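Local coordinates for RNA pseudouridylate synthase domain-containing protein 1 (Homo sapiens, PDB 5VBB), which probably binds RNA and converts uridine to pseudouridine, being a pseudouridine synthase of the RluA family, at residues A[175-180]-A[206-211]; A[147-152]-A[248-253]; A[163-168]-A[252-257]. One frame throughout, in Å; residues are numbered along the deposited sequence.

Following the chain from the N terminus, strand 146-156 comes first and pairs antiparallel with strand 159-168; helix 175-182 follows and packs back on the sheet. Contact 1 closes the shortest loop, joining 175-180 to 206-211 at the start of strand 208-216, which belongs to the same sheet. The chain then reaches helix 247-256 near the C terminus, where contact 2 returns to 147-152 and contact 3 to 163-168. Contact 1 lies inside both of these longer loops, and the loops of contacts 2 and 3 interleave, that of contact 3 starting one strand later and ending slightly farther along the same helix. Contacts 2 and 3 share Q252 and A253 and fasten one terminal helix to two neighbouring strands.

Contact 1: residues A[175-180]-A[206-211]; sequences QLRVHC and MMLHAF. With SO4 (sulfate ion), chain B.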
ATOM      1  N   GLN A 175       7.585  -4.516  -1.483  1.00 34.15           N
ATOM      2  CA  GLN A 175       7.187  -5.865  -1.048  1.00 32.60           C
ATOM      3  C   GLN A 175       5.915  -6.390  -1.646  1.00 36.88           C
ATOM      4  O   GLN A 175       5.886  -7.499  -2.167  1.00 36.08           O
ATOM      5  CB  GLN A 175       6.996  -5.898   0.453  1.00 34.46           C
ATOM      6  CG  GLN A 175       6.586  -7.268   0.951  1.00 34.03           C
ATOM      7  CD  GLN A 175       6.860  -7.509   2.403  1.00 39.26           C
ATOM      8  OE1 GLN A 175       7.898  -7.110   2.955  1.00 34.31           O
ATOM      9  NE2 GLN A 175       5.941  -8.170   3.069  1.00 33.70           N
ATOM     10  N   LEU A 176       4.849  -5.618  -1.530  1.00 34.68           N
ATOM     11  CA  LEU A 176       3.527  -6.079  -1.959  1.00 35.46           C
ATOM     12  C   LEU A 176       3.505  -6.266  -3.462  1.00 39.22           C
ATOM     13  O   LEU A 176       2.965  -7.249  -3.960  1.00 38.66           O
ATOM     14  CB  LEU A 176       2.465  -5.040  -1.537  1.00 35.10           C
ATOM     15  CG  LEU A 176       2.450  -4.742  -0.050  1.00 39.57           C
ATOM     16  CD1 LEU A 176       1.514  -3.634   0.261  1.00 43.28           C
ATOM     17  CD2 LEU A 176       2.121  -5.978   0.753  1.00 38.85           C
ATOM     18  N   ARG A 177       4.148  -5.352  -4.182  1.00 35.09           N
ATOM     19  CA  ARG A 177       4.170  -5.439  -5.631  1.00 35.47           C
ATOM     20  C   ARG A 177       5.008  -6.601  -6.100  1.00 39.14           C
ATOM     21  O   ARG A 177       4.647  -7.272  -7.068  1.00 38.73           O
ATOM     22  CB  ARG A 177       4.718  -4.147  -6.224  1.00 32.13           C
ATOM     23  CG  ARG A 177       3.813  -2.951  -5.968  1.00 33.19           C
ATOM     24  CD  ARG A 177       4.607  -1.671  -6.002  1.00 37.17           C
ATOM     25  NE  ARG A 177       4.942  -1.342  -7.390  1.00 43.05           N
ATOM     26  CZ  ARG A 177       5.573  -0.244  -7.787  1.00 54.68           C
ATOM     27  NH1 ARG A 177       5.986   0.655  -6.902  1.00 42.96           N
ATOM     28  NH2 ARG A 177       5.809  -0.041  -9.072  1.00 44.58           N
ATOM     29  N   VAL A 178       6.131  -6.851  -5.418  1.00 36.77           N
ATOM     30  CA  VAL A 178       6.999  -7.963  -5.816  1.00 36.24           C
ATOM     31  C   VAL A 178       6.333  -9.304  -5.505  1.00 38.13           C
ATOM     32  O   VAL A 178       6.386 -10.233  -6.330  1.00 36.33           O
ATOM     33  CB  VAL A 178       8.373  -7.824  -5.146  1.00 40.37           C
ATOM     34  CG1 VAL A 178       9.233  -9.089  -5.347  1.00 41.90           C
ATOM     35  CG2 VAL A 178       9.080  -6.587  -5.663  1.00 40.25           C
ATOM     36  N   HIS A 179       5.766  -9.425  -4.299  1.00 35.47           N
ATOM     37  CA  HIS A 179       5.119 -10.657  -3.867  1.00 34.14           C
ATOM     38  C   HIS A 179       3.916 -11.029  -4.756  1.00 37.93           C
ATOM     39  O   HIS A 179       3.757 -12.202  -5.091  1.00 35.44           O
ATOM     40  CB  HIS A 179       4.691 -10.567  -2.409  1.00 33.58           C
ATOM     41  CG  HIS A 179       5.705 -11.065  -1.404  1.00 35.39           C
ATOM     42  ND1 HIS A 179       5.506 -10.884  -0.061  1.00 36.20           N
ATOM     43  CD2 HIS A 179       6.879 -11.723  -1.583  1.00 36.17           C
ATOM     44  CE1 HIS A 179       6.563 -11.423   0.541  1.00 35.61           C
ATOM     45  NE2 HIS A 179       7.377 -11.997  -0.347  1.00 36.12           N
ATOM     46  N   CYS A 180       3.051 -10.063  -5.082  1.00 35.88           N
ATOM     47  CA  CYS A 180       1.857 -10.354  -5.911  1.00 35.76           C
ATOM     48  C   CYS A 180       2.259 -10.751  -7.347  1.00 39.03           C
ATOM     49  O   CYS A 180       1.755 -11.739  -7.886  1.00 35.55           O
ATOM     50  CB  CYS A 180       0.919  -9.149  -5.884  1.00 35.78           C
ATOM     51  SG  CYS A 180       0.153  -8.898  -4.260  1.00 38.52           S
ATOM     52  N   MET A 206      -1.910   2.886 -10.688  1.00 37.12           N
ATOM     53  CA  MET A 206      -1.544   1.596 -10.149  1.00 35.48           C
ATOM     54  C   MET A 206      -2.518   1.313  -9.016  1.00 37.09           C
ATOM     55  O   MET A 206      -2.702   2.168  -8.158  1.00 34.74           O
ATOM     56  CB  MET A 206      -0.121   1.591  -9.628  1.00 37.13           C
ATOM     57  CG  MET A 206       0.297   0.228  -9.212  1.00 37.53           C
ATOM     58  SD  MET A 206       2.037   0.118  -8.721  1.00 40.49           S
ATOM     59  CE  MET A 206       1.934   0.898  -7.097  1.00 36.96           C
ATOM     60  N   MET A 207      -3.150   0.140  -9.018  1.00 34.44           N
ATOM     61  CA  MET A 207      -4.190  -0.196  -8.036  1.00 33.26           C
ATOM     62  C   MET A 207      -3.639  -0.800  -6.718  1.00 34.53           C
ATOM     63  O   MET A 207      -3.936  -1.934  -6.370  1.00 32.17           O
ATOM     64  CB  MET A 207      -5.208  -1.159  -8.668  1.00 35.38           C
ATOM     65  CG  MET A 207      -5.753  -0.692 -10.015  1.00 38.10           C
ATOM     66  SD  MET A 207      -6.571   0.926  -9.946  1.00 39.80           S
ATOM     67  CE  MET A 207      -6.839   1.223 -11.707  1.00 38.31           C
ATOM     68  N   LEU A 208      -2.913   0.008  -5.958  1.00 31.83           N
ATOM     69  CA  LEU A 208      -2.392  -0.346  -4.644  1.00 32.61           C
ATOM     70  C   LEU A 208      -2.653   0.857  -3.779  1.00 37.08           C
ATOM     71  O   LEU A 208      -2.381   1.960  -4.217  1.00 36.12           O
ATOM     72  CB  LEU A 208      -0.887  -0.710  -4.705  1.00 31.85           C
ATOM     73  CG  LEU A 208      -0.242  -1.144  -3.389  1.00 35.28           C
ATOM     74  CD1 LEU A 208      -0.888  -2.435  -2.861  1.00 35.69           C
ATOM     75  CD2 LEU A 208       1.235  -1.433  -3.582  1.00 35.95           C
ATOM     76  N   HIS A 209      -3.241   0.644  -2.581  1.00 33.09           N
ATOM     77  CA  HIS A 209      -3.680   1.686  -1.691  1.00 32.30           C
ATOM     78  C   HIS A 209      -3.382   1.301  -0.246  1.00 35.58           C
ATOM     79  O   HIS A 209      -3.762   0.210   0.182  1.00 32.27           O
ATOM     80  CB  HIS A 209      -5.206   1.830  -1.843  1.00 33.84           C
ATOM     81  CG  HIS A 209      -5.808   2.880  -0.965  1.00 37.09           C
ATOM     82  ND1 HIS A 209      -5.554   4.231  -1.176  1.00 39.13           N
ATOM     83  CD2 HIS A 209      -6.631   2.749   0.113  1.00 37.99           C
ATOM     84  CE1 HIS A 209      -6.224   4.875  -0.229  1.00 38.85           C
ATOM     85  NE2 HIS A 209      -6.901   4.022   0.557  1.00 38.35           N
ATOM     86  N   ALA A 210      -2.718   2.174   0.488  1.00 32.84           N
ATOM     87  CA  ALA A 210      -2.417   1.931   1.911  1.00 32.02           C
ATOM     88  C   ALA A 210      -3.680   2.284   2.659  1.00 36.91           C
ATOM     89  O   ALA A 210      -4.032   3.443   2.796  1.00 37.92           O
ATOM     90  CB  ALA A 210      -1.233   2.786   2.346  1.00 31.99           C
ATOM     91  N   PHE A 211      -4.368   1.271   3.130  1.00 33.88           N
ATOM     92  CA  PHE A 211      -5.707   1.372   3.688  1.00 34.59           C
ATOM     93  C   PHE A 211      -5.755   1.536   5.188  1.00 34.91           C
ATOM     94  O   PHE A 211      -6.399   2.455   5.670  1.00 37.07           O
ATOM     95  CB  PHE A 211      -6.445   0.088   3.270  1.00 38.18           C
ATOM     96  CG  PHE A 211      -7.834  -0.119   3.801  1.00 40.93           C
ATOM     97  CD1 PHE A 211      -8.867   0.738   3.433  1.00 45.70           C
ATOM     98  CD2 PHE A 211      -8.155  -1.278   4.482  1.00 43.62           C
ATOM     99  CE1 PHE A 211     -10.193   0.435   3.758  1.00 46.53           C
ATOM    100  CE2 PHE A 211      -9.450  -1.525   4.886  1.00 48.41           C
ATOM    101  CZ  PHE A 211     -10.472  -0.703   4.475  1.00 46.11           C
TER
HETATM  102  S   SO4 B 301       6.998   3.910  -8.086  1.00 51.06           S
HETATM  103  O1  SO4 B 301       7.468   2.521  -8.198  1.00 54.16           O
HETATM  104  O2  SO4 B 301       8.151   4.742  -7.722  1.00 52.21           O
HETATM  105  O3  SO4 B 301       6.407   4.368  -9.327  1.00 48.94           O
HETATM  106  O4  SO4 B 301       5.952   3.998  -7.072  1.00 46.76           O
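R177 and L208 have the closest CA atoms across this pair, 8.4 Å apart, where helix 175-180 passes the loop at M206 and the strand that starts at L208. The longest reach is made by R177. With CG beside the backbone N (chi1 -66°) and a bend at chi3, its chain carries the guanidinium over to M206 and a sulfate ion. The M206 sulfur lies over one face of that group, offset toward the rim, with SD 3.5 Å from R177 NE; the two side chains cross at about a right angle. Sulfate O1 sits instead at the guanidinium edge, in its plane. It accepts a hydrogen bond from R177 NH1 at 2.7 Å, with an N-H...O angle of 159°, and a weak, more bent one from R177 NH2 at 3.2 Å.

Nearer the helix, the aliphatic part of R177 rests on L208, CG to CD2 at 3.8 Å. The other branch of L208 turns to L176, where CD1 meets CD1 at 4.1 Å, again with the side chains nearly perpendicular.

D67, the active-site residue by similarity, makes a salt bridge to R177 NH1, and D190 makes one to NH2; S69 OG also hydrogen-bonds the sulfate. The guanidinium is therefore fixed in position and rotation by two carboxylates and the sulfate, while the M206 sulfur covers one face. Its charge would probably be well balanced here, and the sulfate, likely from the crystallisation liquor, is consistent with a place for a phosphate of bound RNA beside the probable catalytic aspartate.

Contact 2: residues A[147-152]-A[248-253]; sequences DLVVLE and DQLVQA
V149 and L151, two residues apart on strand 147-152, both meet L250 of helix 248-253, and the contact between these segments is entirely apolar. One methyl of L250 does the work: CD1 lies 3.7 Å from V149 CG1 and 3.3 Å from L151 CD2, the latter tighter than ordinary van der Waals contact. V149 and L250 meet end on, methyl to methyl. L151, by contrast, crosses L250 at a slant, its CD2 branch bringing it to the helix although its CB does not aim there. L250 is sent to the strand with CG anti to its own carbonyl carbon (chi1 -69°), while V149 CG1 stands anti to the backbone N (chi1 178°), which directs that methyl at the leucine.

The polar bonds run within the segments or to their neighbours. The helix keeps its turns through Q252 N to D248 O and A253 N to Q249 O, both 3.1 Å. The strand pairs with 159-168, V149 with L165 and L151 with K163, and V150 O receives Q245 NE2 just ahead of the helix. L250 also touches L165 on that neighbouring strand, so its side chain spans two strands.

Opposite K163 the strand fits in an extra residue, L151 and E152 together forming a classic bulge. The whole is a C-terminal helix laid by an apolar leucine on the antiparallel sheet of the pseudouridine synthase domain, away from the probable active site.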
ATOM      1  N   ASP A 147       0.593 -11.419   3.957  1.00 33.32           N
ATOM      2  CA  ASP A 147      -0.659 -12.138   4.089  1.00 34.57           C
ATOM      3  C   ASP A 147      -1.668 -11.541   3.103  1.00 35.37           C
ATOM      4  O   ASP A 147      -1.954 -10.352   3.153  1.00 35.69           O
ATOM      5  CB  ASP A 147      -1.142 -12.019   5.518  1.00 37.34           C
ATOM      6  CG  ASP A 147      -2.428 -12.718   5.846  1.00 47.99           C
ATOM      7  OD1 ASP A 147      -2.702 -13.770   5.245  1.00 46.46           O
ATOM      8  OD2 ASP A 147      -3.116 -12.269   6.784  1.00 56.95           O
ATOM      9  N   LEU A 148      -2.195 -12.356   2.219  1.00 34.17           N
ATOM     10  CA  LEU A 148      -3.124 -11.909   1.164  1.00 31.66           C
ATOM     11  C   LEU A 148      -4.475 -12.574   1.406  1.00 36.36           C
ATOM     12  O   LEU A 148      -4.546 -13.802   1.418  1.00 37.17           O
ATOM     13  CB  LEU A 148      -2.566 -12.335  -0.207  1.00 31.66           C
ATOM     14  CG  LEU A 148      -3.330 -11.959  -1.485  1.00 33.18           C
ATOM     15  CD1 LEU A 148      -2.404 -11.918  -2.667  1.00 34.97           C
ATOM     16  CD2 LEU A 148      -4.474 -12.966  -1.833  1.00 34.92           C
ATOM     17  N   VAL A 149      -5.540 -11.786   1.471  1.00 33.11           N
ATOM     18  CA  VAL A 149      -6.920 -12.259   1.617  1.00 33.70           C
ATOM     19  C   VAL A 149      -7.713 -11.787   0.364  1.00 37.07           C
ATOM     20  O   VAL A 149      -7.800 -10.577   0.080  1.00 35.75           O
ATOM     21  CB  VAL A 149      -7.549 -11.722   2.938  1.00 36.10           C
ATOM     22  CG1 VAL A 149      -8.998 -12.170   3.087  1.00 37.72           C
ATOM     23  CG2 VAL A 149      -6.741 -12.178   4.154  1.00 36.12           C
ATOM     24  N   VAL A 150      -8.344 -12.721  -0.327  1.00 33.71           N
ATOM     25  CA  VAL A 150      -9.115 -12.395  -1.520  1.00 34.72           C
ATOM     26  C   VAL A 150     -10.487 -11.866  -1.094  1.00 39.30           C
ATOM     27  O   VAL A 150     -11.197 -12.554  -0.380  1.00 37.56           O
ATOM     28  CB  VAL A 150      -9.232 -13.591  -2.481  1.00 38.05           C
ATOM     29  CG1 VAL A 150     -10.011 -13.212  -3.718  1.00 38.45           C
ATOM     30  CG2 VAL A 150      -7.861 -14.117  -2.888  1.00 37.43           C
ATOM     31  N   LEU A 151     -10.850 -10.644  -1.534  1.00 36.12           N
ATOM     32  CA  LEU A 151     -12.118 -10.025  -1.179  1.00 36.03           C
ATOM     33  C   LEU A 151     -13.169 -10.312  -2.229  1.00 40.59           C
ATOM     34  O   LEU A 151     -14.300 -10.680  -1.903  1.00 39.88           O
ATOM     35  CB  LEU A 151     -11.946  -8.523  -1.025  1.00 36.27           C
ATOM     36  CG  LEU A 151     -10.961  -8.079   0.015  1.00 40.06           C
ATOM     37  CD1 LEU A 151     -10.712  -6.586  -0.120  1.00 40.03           C
ATOM     38  CD2 LEU A 151     -11.393  -8.533   1.425  1.00 39.80           C
ATOM     39  N   GLU A 152     -12.815 -10.114  -3.506  1.00 39.25           N
ATOM     40  CA  GLU A 152     -13.763 -10.285  -4.596  1.00 39.01           C
ATOM     41  C   GLU A 152     -13.068 -10.672  -5.879  1.00 42.55           C
ATOM     42  O   GLU A 152     -11.902 -10.362  -6.062  1.00 41.00           O
ATOM     43  CB  GLU A 152     -14.507  -8.924  -4.878  1.00 40.27           C
ATOM     44  CG  GLU A 152     -15.662  -8.538  -3.943  1.00 53.67           C
ATOM     45  CD  GLU A 152     -16.312  -7.182  -4.190  1.00 70.00           C
ATOM     46  OE1 GLU A 152     -15.554  -6.202  -4.335  1.00 46.14           O
ATOM     47  OE2 GLU A 152     -17.563  -7.089  -4.241  1.00 54.02           O
ATOM     48  N   ASP A 248     -15.568  -5.102   5.609  1.00 44.25           N
ATOM     49  CA  ASP A 248     -15.968  -4.530   6.903  1.00 45.15           C
ATOM     50  C   ASP A 248     -15.575  -5.469   8.026  1.00 45.75           C
ATOM     51  O   ASP A 248     -15.014  -5.032   9.029  1.00 43.63           O
ATOM     52  CB  ASP A 248     -17.486  -4.309   6.984  1.00 50.02           C
ATOM     53  CG  ASP A 248     -18.031  -3.167   6.165  1.00 67.94           C
ATOM     54  OD1 ASP A 248     -17.304  -2.171   5.978  1.00 67.44           O
ATOM     55  OD2 ASP A 248     -19.218  -3.235   5.770  1.00 81.79           O
ATOM     56  N   GLN A 249     -15.885  -6.777   7.867  1.00 39.19           N
ATOM     57  CA  GLN A 249     -15.531  -7.766   8.854  1.00 38.45           C
ATOM     58  C   GLN A 249     -14.026  -7.905   9.025  1.00 39.83           C
ATOM     59  O   GLN A 249     -13.553  -8.061  10.156  1.00 40.38           O
ATOM     60  CB  GLN A 249     -16.135  -9.129   8.472  1.00 41.15           C
ATOM     61  CG  GLN A 249     -17.670  -9.143   8.511  1.00 46.03           C
ATOM     62  CD  GLN A 249     -18.177  -9.278   9.919  1.00 53.34           C
ATOM     63  OE1 GLN A 249     -18.389  -8.299  10.625  1.00 56.08           O
ATOM     64  NE2 GLN A 249     -18.289 -10.496  10.397  1.00 50.69           N
ATOM     65  N   LEU A 250     -13.268  -7.873   7.911  1.00 36.10           N
ATOM     66  CA  LEU A 250     -11.819  -7.974   8.003  1.00 37.15           C
ATOM     67  C   LEU A 250     -11.243  -6.751   8.679  1.00 40.23           C
ATOM     68  O   LEU A 250     -10.280  -6.897   9.411  1.00 39.66           O
ATOM     69  CB  LEU A 250     -11.169  -8.206   6.629  1.00 37.56           C
ATOM     70  CG  LEU A 250     -11.460  -9.581   6.037  1.00 41.55           C
ATOM     71  CD1 LEU A 250     -11.198  -9.577   4.574  1.00 42.07           C
ATOM     72  CD2 LEU A 250     -10.639 -10.675   6.719  1.00 41.64           C
ATOM     73  N   VAL A 251     -11.875  -5.564   8.533  1.00 38.06           N
ATOM     74  CA  VAL A 251     -11.387  -4.356   9.230  1.00 36.67           C
ATOM     75  C   VAL A 251     -11.624  -4.501  10.719  1.00 39.38           C
ATOM     76  O   VAL A 251     -10.753  -4.142  11.501  1.00 37.26           O
ATOM     77  CB  VAL A 251     -12.016  -3.053   8.666  1.00 41.16           C
ATOM     78  CG1 VAL A 251     -11.772  -1.847   9.589  1.00 41.73           C
ATOM     79  CG2 VAL A 251     -11.472  -2.779   7.290  1.00 40.98           C
ATOM     80  N   GLN A 252     -12.770  -5.066  11.124  1.00 36.85           N
ATOM     81  CA  GLN A 252     -12.990  -5.362  12.549  1.00 36.70           C
ATOM     82  C   GLN A 252     -11.917  -6.346  13.085  1.00 38.27           C
ATOM     83  O   GLN A 252     -11.442  -6.191  14.198  1.00 35.61           O
ATOM     84  CB  GLN A 252     -14.391  -5.963  12.798  1.00 39.51           C
ATOM     85  CG  GLN A 252     -15.554  -5.036  12.485  1.00 38.33           C
ATOM     86  CD  GLN A 252     -15.469  -3.786  13.297  1.00 61.34           C
ATOM     87  OE1 GLN A 252     -15.405  -3.838  14.526  1.00 57.88           O
ATOM     88  NE2 GLN A 252     -15.327  -2.649  12.641  1.00 59.72           N
ATOM     89  N   ALA A 253     -11.486  -7.325  12.282  1.00 36.31           N
ATOM     90  CA  ALA A 253     -10.432  -8.244  12.738  1.00 34.67           C
ATOM     91  C   ALA A 253      -9.072  -7.543  12.818  1.00 39.38           C
ATOM     92  O   ALA A 253      -8.324  -7.753  13.778  1.00 39.53           O
ATOM     93  CB  ALA A 253     -10.348  -9.485  11.844  1.00 36.02           C
TER

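Contact 3: residues A[163-168]-A[252-257]; sequences KVLLKP and QALRAT
K167 and L254 run alongside one another in opposite directions where the C-terminal helix 247-256 packs on strand 159-168 of the antiparallel sheet in the pseudouridine synthase fold. The lysine leaves the strand with CG anti to its backbone N (chi1 -171°) and stays extended to the end, a straight methylene chain that carries NZ past L254 to T257. L254 comes down from the helix the other way, and the two touch flank to flank: K167 CD lies 4.1 Å from L254 CD2.

Two residues back on the strand, L165 points toward the helix as well, and its CD2 makes a looser approach to L254 CD1 at 4.5 Å. The two methyls of L254 thus divide the strand between them, CD1 serving L165 and CD2 serving K167. L254 also packs on A98 and on Y212 of two other strands, which sets it into the surface of the sheet.

Beyond the leucine, K167 meets T257 tip to tip, NZ standing 3.9 Å from the CG2 methyl. This end-on approach is a van der Waals contact of the ammonium end with a methyl. T257 follows the last turn of the helix, and its methyl is set anti to the backbone N (chi1 -56° for OG1), while the hydroxyl turns back to the helix. A glycine here would lose both branches, and would probably leave the K167 ammonium without its neighbouring methyl and the A253 carbonyl without its hydroxyl partner. T257 O is also held by R214 NH1, on strand 208-216. The hydroxyl bond itself is short: T257 OG1 donates to A253 O at 2.7 Å, from a position 35° out of the carbonyl plane.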
ATOM      1  N   LYS A 163      -9.839  -8.378  -6.245  1.00 34.56           N
ATOM      2  CA  LYS A 163      -9.691  -7.340  -5.251  1.00 34.50           C
ATOM      3  C   LYS A 163      -9.207  -8.029  -3.967  1.00 36.24           C
ATOM      4  O   LYS A 163      -9.819  -9.013  -3.534  1.00 34.41           O
ATOM      5  CB  LYS A 163     -11.005  -6.619  -4.992  1.00 36.87           C
ATOM      6  CG  LYS A 163     -10.809  -5.460  -4.029  1.00 33.24           C
ATOM      7  CD  LYS A 163     -12.062  -4.634  -3.971  1.00 36.02           C
ATOM      8  CE  LYS A 163     -11.952  -3.593  -2.904  1.00 44.85           C
ATOM      9  NZ  LYS A 163     -13.210  -2.810  -2.767  1.00 46.61           N
ATOM     10  N   VAL A 164      -8.088  -7.547  -3.382  1.00 34.50           N
ATOM     11  CA  VAL A 164      -7.494  -8.194  -2.225  1.00 33.78           C
ATOM     12  C   VAL A 164      -7.174  -7.237  -1.117  1.00 36.16           C
ATOM     13  O   VAL A 164      -6.962  -6.046  -1.356  1.00 33.75           O
ATOM     14  CB  VAL A 164      -6.203  -8.973  -2.603  1.00 37.58           C
ATOM     15  CG1 VAL A 164      -6.454  -9.964  -3.735  1.00 37.21           C
ATOM     16  CG2 VAL A 164      -5.067  -8.016  -2.981  1.00 37.29           C
ATOM     17  N   LEU A 165      -7.028  -7.800   0.095  1.00 32.27           N
ATOM     18  CA  LEU A 165      -6.515  -7.109   1.271  1.00 33.55           C
ATOM     19  C   LEU A 165      -5.114  -7.707   1.487  1.00 36.02           C
ATOM     20  O   LEU A 165      -4.967  -8.940   1.499  1.00 36.72           O
ATOM     21  CB  LEU A 165      -7.407  -7.368   2.487  1.00 34.98           C
ATOM     22  CG  LEU A 165      -7.004  -6.730   3.841  1.00 39.66           C
ATOM     23  CD1 LEU A 165      -7.052  -5.241   3.775  1.00 41.86           C
ATOM     24  CD2 LEU A 165      -7.932  -7.158   4.915  1.00 45.54           C
ATOM     25  N   LEU A 166      -4.098  -6.859   1.664  1.00 31.84           N
ATOM     26  CA  LEU A 166      -2.719  -7.291   1.879  1.00 31.53           C
ATOM     27  C   LEU A 166      -2.224  -6.797   3.187  1.00 33.85           C
ATOM     28  O   LEU A 166      -2.298  -5.599   3.444  1.00 33.41           O
ATOM     29  CB  LEU A 166      -1.812  -6.765   0.780  1.00 32.04           C
ATOM     30  CG  LEU A 166      -2.178  -7.232  -0.637  1.00 36.30           C
ATOM     31  CD1 LEU A 166      -1.607  -6.334  -1.662  1.00 36.03           C
ATOM     32  CD2 LEU A 166      -1.780  -8.656  -0.869  1.00 35.53           C
ATOM     33  N   LYS A 167      -1.707  -7.688   4.032  1.00 33.78           N
ATOM     34  CA  LYS A 167      -1.146  -7.284   5.319  1.00 33.09           C
ATOM     35  C   LYS A 167       0.311  -7.719   5.344  1.00 37.20           C
ATOM     36  O   LYS A 167       0.607  -8.908   5.499  1.00 37.82           O
ATOM     37  CB  LYS A 167      -1.930  -7.907   6.457  1.00 36.29           C
ATOM     38  CG  LYS A 167      -1.536  -7.360   7.831  1.00 48.35           C
ATOM     39  CD  LYS A 167      -2.170  -8.161   8.919  1.00 60.31           C
ATOM     40  CE  LYS A 167      -1.636  -7.780  10.262  1.00 61.78           C
ATOM     41  NZ  LYS A 167      -2.244  -8.608  11.327  1.00 85.26           N
ATOM     42  N   PRO A 168       1.248  -6.793   5.123  1.00 34.44           N
ATOM     43  CA  PRO A 168       2.654  -7.185   5.225  1.00 35.57           C
ATOM     44  C   PRO A 168       3.082  -7.258   6.688  1.00 40.10           C
ATOM     45  O   PRO A 168       2.686  -6.404   7.468  1.00 40.50           O
ATOM     46  CB  PRO A 168       3.392  -6.059   4.526  1.00 37.93           C
ATOM     47  CG  PRO A 168       2.525  -4.831   4.689  1.00 40.62           C
ATOM     48  CD  PRO A 168       1.098  -5.340   4.907  1.00 36.14           C
ATOM     49  N   GLN A 252     -12.770  -5.066  11.124  1.00 36.85           N
ATOM     50  CA  GLN A 252     -12.990  -5.362  12.549  1.00 36.70           C
ATOM     51  C   GLN A 252     -11.917  -6.346  13.085  1.00 38.27           C
ATOM     52  O   GLN A 252     -11.442  -6.191  14.198  1.00 35.61           O
ATOM     53  CB  GLN A 252     -14.391  -5.963  12.798  1.00 39.51           C
ATOM     54  CG  GLN A 252     -15.554  -5.036  12.485  1.00 38.33           C
ATOM     55  CD  GLN A 252     -15.469  -3.786  13.297  1.00 61.34           C
ATOM     56  OE1 GLN A 252     -15.405  -3.838  14.526  1.00 57.88           O
ATOM     57  NE2 GLN A 252     -15.327  -2.649  12.641  1.00 59.72           N
ATOM     58  N   ALA A 253     -11.486  -7.325  12.282  1.00 36.31           N
ATOM     59  CA  ALA A 253     -10.432  -8.244  12.738  1.00 34.67           C
ATOM     60  C   ALA A 253      -9.072  -7.543  12.818  1.00 39.38           C
ATOM     61  O   ALA A 253      -8.324  -7.753  13.778  1.00 39.53           O
ATOM     62  CB  ALA A 253     -10.348  -9.485  11.844  1.00 36.02           C
ATOM     63  N   LEU A 254      -8.787  -6.661  11.871  1.00 38.20           N
ATOM     64  CA  LEU A 254      -7.548  -5.875  11.888  1.00 39.16           C
ATOM     65  C   LEU A 254      -7.455  -5.044  13.132  1.00 40.95           C
ATOM     66  O   LEU A 254      -6.444  -5.081  13.806  1.00 41.40           O
ATOM     67  CB  LEU A 254      -7.485  -4.905  10.685  1.00 39.14           C
ATOM     68  CG  LEU A 254      -6.845  -5.401   9.416  1.00 44.41           C
ATOM     69  CD1 LEU A 254      -7.056  -4.416   8.316  1.00 44.52           C
ATOM     70  CD2 LEU A 254      -5.311  -5.594   9.593  1.00 45.16           C
ATOM     71  N   ARG A 255      -8.526  -4.321  13.451  1.00 38.30           N
ATOM     72  CA  ARG A 255      -8.593  -3.402  14.614  1.00 38.81           C
ATOM     73  C   ARG A 255      -8.372  -4.118  15.921  1.00 43.80           C
ATOM     74  O   ARG A 255      -7.693  -3.581  16.813  1.00 44.11           O
ATOM     75  CB  ARG A 255      -9.951  -2.671  14.639  1.00 36.45           C
ATOM     76  CG  ARG A 255     -10.132  -1.678  13.495  1.00 39.97           C
ATOM     77  CD  ARG A 255     -11.494  -0.964  13.554  1.00 49.45           C
ATOM     78  NE  ARG A 255     -11.452   0.360  12.916  1.00 56.01           N
ATOM     79  CZ  ARG A 255     -12.386   0.894  12.123  1.00 78.29           C
ATOM     80  NH1 ARG A 255     -12.216   2.107  11.615  1.00 59.24           N
ATOM     81  NH2 ARG A 255     -13.495   0.219  11.830  1.00 76.88           N
ATOM     82  N   ALA A 256      -8.908  -5.357  16.029  1.00 39.61           N
ATOM     83  CA  ALA A 256      -8.789  -6.185  17.243  1.00 39.43           C
ATOM     84  C   ALA A 256      -7.493  -6.953  17.344  1.00 45.37           C
ATOM     85  O   ALA A 256      -7.214  -7.495  18.421  1.00 45.00           O
ATOM     86  CB  ALA A 256      -9.932  -7.166  17.313  1.00 39.59           C
ATOM     87  N   THR A 257      -6.684  -6.999  16.281  1.00 40.30           N
ATOM     88  CA  THR A 257      -5.422  -7.738  16.346  1.00 40.23           C
ATOM     89  C   THR A 257      -4.411  -7.043  17.252  1.00 45.62           C
ATOM     90  O   THR A 257      -4.206  -5.850  17.120  1.00 43.64           O
ATOM     91  CB  THR A 257      -4.834  -7.965  14.952  1.00 52.65           C
ATOM     92  OG1 THR A 257      -5.816  -8.640  14.157  1.00 54.48           O
ATOM     93  CG2 THR A 257      -3.569  -8.829  14.980  1.00 53.87           C
TER